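Trypsin inhibitor BGIT (Momordica charantia, PDB 1VBW) probably inhibits trypsin and related serine endopeptidases, as a small member of the potato type I inhibitor family. Local coordinates at residues Ser7-Pro10 with Gln11-Gly14. Sequence-based numbering, arbitrary orientation.
With K (potassium ion), chain B.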
loop_
_atom_site.group_PDB
_atom_site.type_symbol
_atom_site.label_atom_id
_atom_site.label_comp_id
_atom_site.label_asym_id
_atom_site.label_seq_id
_atom_site.Cartn_x
_atom_site.Cartn_y
_atom_site.Cartn_z
ATOM N N SER A 7 -9.735 3.240 0.431
ATOM C CA SER A 7 -8.512 3.931 0.776
ATOM C C SER A 7 -7.664 3.263 1.864
ATOM O O SER A 7 -6.601 3.744 2.179
ATOM C CB SER A 7 -8.810 5.391 1.096
ATOM O OG SER A 7 -9.759 5.448 2.085
ATOM N N SER A 8 -8.137 2.116 2.396
ATOM C CA SER A 8 -7.262 1.329 3.271
ATOM C C SER A 8 -7.618 -0.138 3.090
ATOM O O SER A 8 -8.763 -0.486 2.783
ATOM C CB SER A 8 -7.341 1.804 4.729
ATOM O OG SER A 8 -6.314 1.209 5.507
ATOM N N TRP A 9 -6.607 -0.951 3.271
ATOM C CA TRP A 9 -6.699 -2.402 3.030
ATOM C C TRP A 9 -6.211 -3.174 4.246
ATOM O O TRP A 9 -5.191 -3.871 4.217
ATOM C CB TRP A 9 -5.844 -2.799 1.802
ATOM C CG TRP A 9 -6.464 -2.333 0.524
ATOM C CD1 TRP A 9 -7.197 -3.091 -0.313
ATOM C CD2 TRP A 9 -6.388 -1.011 -0.074
ATOM N NE1 TRP A 9 -7.636 -2.362 -1.407
ATOM C CE2 TRP A 9 -7.127 -1.074 -1.275
ATOM C CE3 TRP A 9 -5.762 0.182 0.260
ATOM C CZ2 TRP A 9 -7.280 0.020 -2.119
ATOM C CZ3 TRP A 9 -5.921 1.282 -0.565
ATOM C CH2 TRP A 9 -6.680 1.200 -1.748
ATOM N N PRO A 10 -6.935 -3.052 5.358
ATOM C CA PRO A 10 -6.412 -3.688 6.602
ATOM C C PRO A 10 -6.291 -5.175 6.492
ATOM O O PRO A 10 -5.451 -5.760 7.217
ATOM C CB PRO A 10 -7.486 -3.275 7.642
ATOM C CG PRO A 10 -8.725 -3.012 6.852
ATOM C CD PRO A 10 -8.187 -2.340 5.574
ATOM N N GLN A 11 -7.064 -5.868 5.659
ATOM C CA GLN A 11 -6.978 -7.305 5.576
ATOM C C GLN A 11 -5.750 -7.793 4.849
ATOM O O GLN A 11 -5.499 -9.016 4.834
ATOM C CB GLN A 11 -8.216 -7.934 4.906
ATOM C CG GLN A 11 -9.496 -7.690 5.663
ATOM C CD GLN A 11 -10.642 -8.521 5.055
ATOM O OE1 GLN A 11 -10.547 -9.717 4.831
ATOM N NE2 GLN A 11 -11.724 -7.842 4.706
ATOM N N LEU A 12 -4.965 -6.899 4.221
ATOM C CA LEU A 12 -3.775 -7.354 3.501
ATOM C C LEU A 12 -2.557 -7.561 4.376
ATOM O O LEU A 12 -1.560 -8.110 3.889
ATOM C CB LEU A 12 -3.481 -6.429 2.331
ATOM C CG LEU A 12 -4.552 -6.408 1.237
ATOM C CD1 LEU A 12 -4.201 -5.396 0.171
ATOM C CD2 LEU A 12 -4.699 -7.808 0.597
ATOM N N VAL A 13 -2.620 -7.200 5.661
ATOM C CA VAL A 13 -1.491 -7.572 6.521
ATOM C C VAL A 13 -1.403 -9.084 6.558
ATOM O O VAL A 13 -2.382 -9.801 6.599
ATOM C CB VAL A 13 -1.577 -6.982 7.931
ATOM C CG1 VAL A 13 -1.604 -5.454 7.828
ATOM C CG2 VAL A 13 -2.766 -7.518 8.715
ATOM N N GLY A 14 -0.130 -9.568 6.510
ATOM C CA GLY A 14 0.081 -11.001 6.456
ATOM C C GLY A 14 0.094 -11.582 5.084
ATOM O O GLY A 14 0.541 -12.730 4.951
HETATM K K K B . -4.743 -10.768 6.482
HETATM O O HOH W 1 -6.251 -12.368 5.459
HETATM O O HOH W 2 -3.458 -12.009 4.480
HETATM O O HOH W 3 -4.430 -12.084 8.680
#
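A single turn of 3-10 helix, made by Pro10, Gln11 and Leu12 ahead of helix 17-27, ties Trp9 to Leu12 and illustrates how one short turn can both pack against a helix and bind a metal ion. Its closing bond runs from Leu12 N to Trp9 O, 3.0 Å long and nearly straight (166° at the hydrogen), although the donor stands well above the carbonyl plane. Gln11 N lies almost as near that oxygen but at a poor angle, which leaves the i to i+3 bond to define the turn.

The same closure brings two side chains together. Trp9 and Leu12 lie side by side and point the same way, each with CG beside its own backbone N (chi1 -72° and -64°). In one of its two modelled conformers, Leu12 CD1 rests 3.5 Å from Trp9 CB and 3.8 Å from Trp9 CD1, meeting the start of the indole obliquely. Both side chains reach helix 17-27, Trp9 at Ile24 and Leu12 at Ala20 and Ile24, while Trp9 NE1, the polar atom of the buried indole, is satisfied by a hydrogen bond to Glu27 OE1. Just past the turn, Val13 CG2 lies 3.5 Å from Pro10 O, a van der Waals contact.

Gln11 O, from within the turn, and Val13 O, just after it, each bind the potassium ion at 2.5 Å, and three waters join them. Backbone carbonyls two residues apart thus grip one cation, a main-chain potassium site built on a single 3-10 turn at the surface of a potato type I inhibitor fold.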